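Local coordinates for holo-[acyl-carrier-protein] synthase (Thermotoga maritima, PDB 5XUM), which belongs to the 4'-phosphopantetheinyl transferase superfamily, here as a chain of helices and mainly antiparallel sheets in an assembly of three protein chains, at residues 21-26 and 40-45; 26-31 and 67-72; 79-84 and 163-168. All blocks are in the same frame, centred on the assembly; numbering follows the deposited sequence.

Interaction 1: 21-26 and 40-45; sequences ERILGE and EFIAGR
Leu24 and Ile42 meet at their methyl ends, in a worked example of how the end of a short helix, and the residue that follows it, are seated on a long one through branched aliphatic side chains. CD1 of Leu24 lies 3.6 Å from CD1 of Ile42, with the two side chains at about a right angle. The bond from CA to CB of Leu24 does not aim at helix 38-56, yet the fork at its end comes closer. The two branches then diverge. CD1 also comes to the edge of the Phe41 ring, near its plane, 4.3 Å from CE2, whereas CD2 lies 4.0 Å from CB of Arg45.

Ile23 works differently. Its CG1 stands between the backbone N and the carbonyl carbon (chi1 69°), extending CD1 to 3.8 Å from the carbonyl O of Ile42, with CG2 of Ile42 slightly farther off. Arg45 bends at chi2 (56°), carrying its end away from Leu24 and over its own helix neighbour: CE1 of Phe41 lies 3.6 Å from the plane of the Arg45 guanidinium, over its centre. NH2 of Arg45 is hydrogen-bonded to the carbonyl O of Phe70.

Helix 26-34 borders the same core through Leu31, against Phe41, and Phe32, against Ile42. Phe65 packs on Ile23, and Leu95 of strand 90-97 touches Arg45.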
# COMPACT_ATOMS: atom_id res chain seq x y z
N GLU A 21 15.94 7.88 -24.71
CA GLU A 21 15.35 7.61 -26.02
C GLU A 21 14.58 6.28 -26.06
O GLU A 21 13.66 6.12 -26.86
CB GLU A 21 16.44 7.63 -27.10
CG GLU A 21 17.18 8.96 -27.20
CD GLU A 21 18.42 8.90 -28.07
OE1 GLU A 21 18.33 8.44 -29.23
OE2 GLU A 21 19.50 9.32 -27.60
N ARG A 22 14.96 5.35 -25.19
CA ARG A 22 14.35 4.01 -25.17
C ARG A 22 13.15 3.89 -24.22
O ARG A 22 12.20 3.16 -24.52
CB ARG A 22 15.40 2.96 -24.81
CG ARG A 22 16.47 2.73 -25.88
CD ARG A 22 15.93 1.94 -27.07
NE ARG A 22 15.50 0.60 -26.69
CZ ARG A 22 14.89 -0.26 -27.50
NH1 ARG A 22 14.63 0.08 -28.76
NH2 ARG A 22 14.54 -1.46 -27.06
N ILE A 23 13.19 4.59 -23.09
CA ILE A 23 12.19 4.40 -22.04
C ILE A 23 11.11 5.48 -21.95
O ILE A 23 10.01 5.21 -21.45
CB ILE A 23 12.84 4.19 -20.64
CG1 ILE A 23 13.51 5.48 -20.14
CG2 ILE A 23 13.81 3.02 -20.67
CD1 ILE A 23 13.62 5.57 -18.63
N LEU A 24 11.40 6.68 -22.44
CA LEU A 24 10.49 7.81 -22.27
C LEU A 24 9.44 7.93 -23.37
O LEU A 24 9.74 7.73 -24.55
CB LEU A 24 11.25 9.13 -22.15
CG LEU A 24 12.24 9.36 -21.00
CD1 LEU A 24 12.75 10.79 -21.08
CD2 LEU A 24 11.63 9.08 -19.64
N GLY A 25 8.22 8.26 -22.97
CA GLY A 25 7.16 8.61 -23.92
C GLY A 25 7.31 10.06 -24.36
O GLY A 25 8.16 10.78 -23.84
N GLU A 26 6.46 10.48 -25.30
CA GLU A 26 6.56 11.82 -25.89
C GLU A 26 6.36 12.96 -24.89
O GLU A 26 7.11 13.94 -24.91
CB GLU A 26 5.60 11.97 -27.08
CG GLU A 26 5.98 11.16 -28.31
CD GLU A 26 7.36 11.51 -28.84
OE1 GLU A 26 8.23 10.61 -28.85
OE2 GLU A 26 7.57 12.67 -29.24
N GLU A 40 18.89 12.16 -12.80
CA GLU A 40 17.92 11.82 -11.77
C GLU A 40 16.54 11.54 -12.36
O GLU A 40 15.86 10.60 -11.95
CB GLU A 40 17.80 12.94 -10.75
CG GLU A 40 18.86 12.92 -9.67
CD GLU A 40 18.35 13.50 -8.37
OE1 GLU A 40 17.62 14.51 -8.40
OE2 GLU A 40 18.68 12.94 -7.30
N PHE A 41 16.13 12.38 -13.32
CA PHE A 41 14.82 12.25 -13.95
C PHE A 41 14.67 10.90 -14.64
O PHE A 41 13.65 10.22 -14.48
CB PHE A 41 14.56 13.40 -14.93
CG PHE A 41 13.19 13.37 -15.55
CD1 PHE A 41 12.10 13.90 -14.86
CD2 PHE A 41 12.98 12.80 -16.80
CE1 PHE A 41 10.83 13.87 -15.42
CE2 PHE A 41 11.72 12.77 -17.37
CZ PHE A 41 10.64 13.31 -16.68
N ILE A 42 15.69 10.53 -15.41
CA ILE A 42 15.71 9.27 -16.15
C ILE A 42 15.69 8.08 -15.20
O ILE A 42 14.93 7.13 -15.40
CB ILE A 42 16.93 9.18 -17.10
CG1 ILE A 42 16.90 10.31 -18.14
CG2 ILE A 42 17.00 7.81 -17.77
CD1 ILE A 42 15.59 10.45 -18.88
N ALA A 43 16.54 8.14 -14.18
CA ALA A 43 16.61 7.11 -13.16
C ALA A 43 15.26 6.93 -12.47
O ALA A 43 14.79 5.80 -12.28
CB ALA A 43 17.70 7.44 -12.14
N GLY A 44 14.62 8.04 -12.12
CA GLY A 44 13.31 8.03 -11.47
C GLY A 44 12.21 7.43 -12.33
O GLY A 44 11.39 6.66 -11.83
N ARG A 45 12.19 7.79 -13.61
CA ARG A 45 11.19 7.27 -14.55
C ARG A 45 11.39 5.79 -14.84
O ARG A 45 10.42 5.05 -15.01
CB ARG A 45 11.16 8.09 -15.84
CG ARG A 45 10.02 9.09 -15.92
CD ARG A 45 10.03 10.05 -14.74
NE ARG A 45 8.82 10.87 -14.66
CZ ARG A 45 8.52 11.67 -13.64
NH1 ARG A 45 9.34 11.76 -12.60
NH2 ARG A 45 7.40 12.37 -13.66

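Interaction 2: 26-31 and 67-72; sequences ESEKRL and DVEFLE
Glu28 and Glu69 pass each other in opposite directions, each carboxylate reaching a backbone N-H of the other segment, a reciprocal exchange that joins a helix to a strand. Followed outward, CB and CG of Glu28 pass beside the Glu69 carboxylate, CG lying 3.5 Å from OE2 of Glu69. The extended chain (chi2 178°) then carries CD to the strand backbone at Glu69 and Phe70. There OE1 lies 3.6 Å from CG of Glu69, forms a salt bridge with Lys49 and accepts the N-H of Gly25, while OE2 accepts the N-H of Phe70 at 2.8 Å. That bond is almost straight (175°), though the donor stands well above the carboxylate plane.

In return, Glu69 OE2 accepts the N-H of Glu28 at 2.9 Å, nearly end-on to its C-O bond; its OE1 is hydrogen-bonded to His82. The two carboxylates are almost perpendicular, with Glu28 OE1 and Glu69 OE2 4.1 Å apart, a like-charge approach that Lys49 probably eases. Beside them, CB of Ser27 packs 3.6 Å from CD2 of Leu71, and CD2 of Leu31 lies 4.1 Å from CG of Glu72.

Helix and strand axes approach to 8.0 Å at 36°. At the N-cap, Gly25 makes with Glu28 one half of a capping box; it has no side chain for the other, and Glu69 OE2 takes that N-H instead, where the helix starts across a beta sheet.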
# COMPACT_ATOMS: atom_id res chain seq x y z
N GLU A 26 6.46 10.48 -25.30
CA GLU A 26 6.56 11.82 -25.89
C GLU A 26 6.36 12.96 -24.89
O GLU A 26 7.11 13.94 -24.91
CB GLU A 26 5.60 11.97 -27.08
CG GLU A 26 5.98 11.16 -28.31
CD GLU A 26 7.36 11.51 -28.84
OE1 GLU A 26 8.23 10.61 -28.85
OE2 GLU A 26 7.57 12.67 -29.24
N SER A 27 5.36 12.82 -24.02
CA SER A 27 5.08 13.83 -23.00
C SER A 27 6.15 13.87 -21.91
O SER A 27 6.41 14.93 -21.33
CB SER A 27 3.69 13.61 -22.39
OG SER A 27 2.68 13.81 -23.36
N GLU A 28 6.77 12.72 -21.65
CA GLU A 28 7.89 12.64 -20.70
C GLU A 28 9.13 13.33 -21.25
O GLU A 28 9.90 13.92 -20.49
CB GLU A 28 8.20 11.18 -20.34
CG GLU A 28 7.18 10.53 -19.43
CD GLU A 28 7.50 9.07 -19.14
OE1 GLU A 28 7.84 8.32 -20.09
OE2 GLU A 28 7.39 8.66 -17.96
N LYS A 29 9.33 13.25 -22.57
CA LYS A 29 10.44 13.92 -23.25
C LYS A 29 10.34 15.44 -23.14
O LYS A 29 11.35 16.12 -22.93
CB LYS A 29 10.50 13.51 -24.73
CG LYS A 29 11.06 12.12 -24.97
CD LYS A 29 10.94 11.73 -26.43
CE LYS A 29 11.45 10.31 -26.66
NZ LYS A 29 11.24 9.87 -28.07
N ARG A 30 9.12 15.97 -23.27
CA ARG A 30 8.85 17.40 -23.09
C ARG A 30 9.13 17.84 -21.65
O ARG A 30 9.63 18.94 -21.42
CB ARG A 30 7.41 17.74 -23.48
CG ARG A 30 7.19 17.92 -24.97
CD ARG A 30 5.73 18.17 -25.29
NE ARG A 30 4.96 16.93 -25.35
CZ ARG A 30 3.63 16.86 -25.35
NH1 ARG A 30 2.90 17.96 -25.28
NH2 ARG A 30 3.03 15.68 -25.42
N LEU A 31 8.80 16.97 -20.69
CA LEU A 31 9.07 17.22 -19.28
C LEU A 31 10.57 17.10 -18.98
O LEU A 31 11.10 17.84 -18.15
CB LEU A 31 8.25 16.26 -18.41
CG LEU A 31 8.20 16.45 -16.89
CD1 LEU A 31 7.55 17.77 -16.49
CD2 LEU A 31 7.47 15.28 -16.25
N ASP A 67 4.87 2.64 -23.24
CA ASP A 67 3.42 2.46 -23.07
C ASP A 67 2.91 3.03 -21.74
O ASP A 67 1.70 3.19 -21.55
CB ASP A 67 3.05 0.98 -23.17
CG ASP A 67 3.25 0.41 -24.56
OD1 ASP A 67 3.11 1.16 -25.55
OD2 ASP A 67 3.55 -0.80 -24.66
N VAL A 68 3.84 3.32 -20.83
CA VAL A 68 3.51 3.84 -19.51
C VAL A 68 4.28 5.14 -19.28
O VAL A 68 5.51 5.15 -19.34
CB VAL A 68 3.87 2.83 -18.40
CG1 VAL A 68 3.37 3.32 -17.05
CG2 VAL A 68 3.29 1.46 -18.71
N GLU A 69 3.56 6.22 -19.03
CA GLU A 69 4.19 7.51 -18.77
C GLU A 69 3.92 7.98 -17.35
O GLU A 69 2.85 7.74 -16.79
CB GLU A 69 3.70 8.56 -19.76
CG GLU A 69 4.37 8.49 -21.12
CD GLU A 69 4.11 9.73 -21.96
OE1 GLU A 69 2.95 9.94 -22.37
OE2 GLU A 69 5.07 10.49 -22.20
N PHE A 70 4.91 8.65 -16.77
CA PHE A 70 4.75 9.30 -15.49
C PHE A 70 4.97 10.80 -15.65
O PHE A 70 6.11 11.26 -15.77
CB PHE A 70 5.66 8.69 -14.43
CG PHE A 70 5.28 7.28 -14.05
CD1 PHE A 70 4.41 7.05 -12.99
CD2 PHE A 70 5.77 6.20 -14.76
CE1 PHE A 70 4.06 5.75 -12.64
CE2 PHE A 70 5.41 4.90 -14.42
CZ PHE A 70 4.55 4.68 -13.35
N LEU A 71 3.86 11.53 -15.67
CA LEU A 71 3.88 12.97 -15.81
C LEU A 71 3.85 13.60 -14.42
O LEU A 71 4.08 12.91 -13.42
CB LEU A 71 2.70 13.45 -16.66
CG LEU A 71 2.50 12.73 -18.01
CD1 LEU A 71 1.25 13.23 -18.72
CD2 LEU A 71 3.73 12.87 -18.90
N GLU A 72 3.59 14.90 -14.36
CA GLU A 72 3.53 15.61 -13.08
C GLU A 72 2.35 16.55 -12.95
O GLU A 72 2.08 17.36 -13.84
CB GLU A 72 4.84 16.36 -12.81
CG GLU A 72 5.99 15.46 -12.38
CD GLU A 72 7.12 16.21 -11.70
OE1 GLU A 72 6.95 17.40 -11.37
OE2 GLU A 72 8.19 15.59 -11.49

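Interaction 3: 79-84 and 163-168; sequences LCVHKD and GNILIG
Leu166 holds the backbone of 79-81 at two points, a compact example of the pattern that defines parallel strands. Its N-H goes to the carbonyl O of Leu79 at 3.0 Å, and its own O accepts the N-H of Val81 at 2.9 Å. Cys80, between those two partners, lies directly across from Leu166. One step on, Gly168 N donates to Val81 O at 2.9 Å, so the pairing persists to the end of the modelled chain. A weaker CA-H...O contact accompanies these bonds: CA of Cys80 lies 3.3 Å from Leu166 O, with 145° at the hydrogen, giving that oxygen a second approach.

The pairing completes a mixed three-stranded sheet. Strand 76-81 runs in its middle, antiparallel to its hairpin partner 68-73 and parallel to the short 166-167 strand, which comes from the far end of the chain and is an outermost strand of the sheet within this chain.

Apolar contacts fill in around this backbone frame. Leu79, its CG turned opposite the backbone N (chi1 180°), lies alongside Ile165 and points the same way, with CD2 of Leu79 3.9 Å from CD1 of Ile165. CG2 of Ile165 also meets CG2 of Val81 at 3.8 Å, those side chains crossing at a slant. Phe88 and Ala91 also touch both Leu79 and Ile165, and Phe146 of helix 145-154 packs on Val81 and Ile167. The other face bears Cys80 and Leu166, whose CB atoms are 3.9 Å apart; Leu166 also touches Leu71.

Across the two segments the His82 ring also takes part: its CE1 comes to 3.4 Å from C of Gly168.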
# COMPACT_ATOMS: atom_id res chain seq x y z
N LEU A 79 0.37 8.65 -13.17
CA LEU A 79 0.37 7.60 -14.18
C LEU A 79 -0.46 7.99 -15.41
O LEU A 79 -1.59 8.45 -15.28
CB LEU A 79 -0.15 6.28 -13.59
CG LEU A 79 -0.22 5.08 -14.55
CD1 LEU A 79 1.15 4.44 -14.70
CD2 LEU A 79 -1.24 4.04 -14.10
N CYS A 80 0.14 7.80 -16.58
CA CYS A 80 -0.55 7.95 -17.86
C CYS A 80 -0.35 6.68 -18.67
O CYS A 80 0.78 6.30 -18.99
CB CYS A 80 -0.04 9.17 -18.63
SG CYS A 80 -0.83 9.41 -20.24
N VAL A 81 -1.46 6.01 -18.99
CA VAL A 81 -1.41 4.76 -19.75
C VAL A 81 -1.76 5.00 -21.23
O VAL A 81 -2.61 5.83 -21.55
CB VAL A 81 -2.32 3.67 -19.14
CG1 VAL A 81 -1.84 3.29 -17.74
CG2 VAL A 81 -3.78 4.11 -19.09
N HIS A 82 -1.06 4.29 -22.11
CA HIS A 82 -1.32 4.35 -23.55
C HIS A 82 -1.79 3.01 -24.05
O HIS A 82 -1.91 2.78 -25.26
CB HIS A 82 -0.08 4.80 -24.30
CG HIS A 82 0.34 6.22 -23.98
ND1 HIS A 82 -0.17 7.28 -24.63
CD2 HIS A 82 1.24 6.72 -23.05
CE1 HIS A 82 0.38 8.41 -24.13
NE2 HIS A 82 1.25 8.06 -23.17
N LYS A 83 -2.07 2.11 -23.11
CA LYS A 83 -2.50 0.75 -23.39
C LYS A 83 -3.37 0.27 -22.23
O LYS A 83 -3.35 0.87 -21.15
CB LYS A 83 -1.27 -0.15 -23.57
CG LYS A 83 -1.51 -1.39 -24.42
CD LYS A 83 -0.21 -2.13 -24.72
CE LYS A 83 0.47 -1.59 -25.97
NZ LYS A 83 1.64 -2.43 -26.35
N ASP A 84 -4.14 -0.79 -22.45
CA ASP A 84 -4.88 -1.44 -21.37
C ASP A 84 -4.00 -2.45 -20.64
O ASP A 84 -3.51 -3.41 -21.25
CB ASP A 84 -6.15 -2.11 -21.90
CG ASP A 84 -7.28 -1.12 -22.17
OD1 ASP A 84 -7.28 -0.04 -21.55
OD2 ASP A 84 -8.17 -1.44 -22.98
N GLY A 163 -10.91 7.16 -12.60
CA GLY A 163 -10.20 7.21 -11.32
C GLY A 163 -9.20 8.35 -11.28
O GLY A 163 -9.57 9.50 -11.52
N ASN A 164 -7.93 8.04 -10.99
CA ASN A 164 -6.86 9.04 -11.05
C ASN A 164 -5.85 8.75 -12.18
O ASN A 164 -4.75 9.33 -12.21
CB ASN A 164 -6.15 9.20 -9.69
CG ASN A 164 -5.19 8.06 -9.38
OD1 ASN A 164 -5.20 7.02 -10.03
ND2 ASN A 164 -4.34 8.27 -8.38
N ILE A 165 -6.23 7.86 -13.09
CA ILE A 165 -5.40 7.47 -14.23
C ILE A 165 -5.59 8.46 -15.37
O ILE A 165 -6.71 8.87 -15.66
CB ILE A 165 -5.79 6.06 -14.76
CG1 ILE A 165 -6.05 5.07 -13.61
CG2 ILE A 165 -4.75 5.52 -15.73
CD1 ILE A 165 -4.83 4.70 -12.79
N LEU A 166 -4.49 8.83 -16.02
CA LEU A 166 -4.55 9.61 -17.26
C LEU A 166 -4.51 8.67 -18.46
O LEU A 166 -3.74 7.71 -18.47
CB LEU A 166 -3.41 10.64 -17.34
CG LEU A 166 -3.30 11.70 -16.24
CD1 LEU A 166 -2.01 12.50 -16.43
CD2 LEU A 166 -4.50 12.63 -16.21
N ILE A 167 -5.33 8.96 -19.46
CA ILE A 167 -5.47 8.10 -20.63
C ILE A 167 -4.99 8.80 -21.90
O ILE A 167 -5.50 9.87 -22.25
CB ILE A 167 -6.93 7.62 -20.81
CG1 ILE A 167 -7.37 6.82 -19.59
CG2 ILE A 167 -7.10 6.79 -22.07
CD1 ILE A 167 -8.81 7.05 -19.21
N GLY A 168 -4.00 8.21 -22.56
CA GLY A 168 -3.46 8.74 -23.81
C GLY A 168 -2.63 9.99 -23.61
O GLY A 168 -2.62 10.88 -24.46

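How the interactions relate
The three contacts form a chain of neighbours running from the helices into the sheet. Interactions 1 and 2 have centres about 8 Å apart, share Glu26 and alternate along the sequence; they touch at several points, among them Arg45 CG, 3.4 Å from Glu28 OE2. Interaction 3 follows in the sequence, its centre about 11 Å from that of interaction 2. Those two adjoin within one sheet, where Glu69 O lies 2.7 Å from Cys80 N and Val68 CG1 is 3.4 Å from Leu79 CD1. Interactions 1 and 3 do not touch: their centres are about 17 Å apart and their nearest atoms about 6 Å, with interaction 2, which touches both, between them.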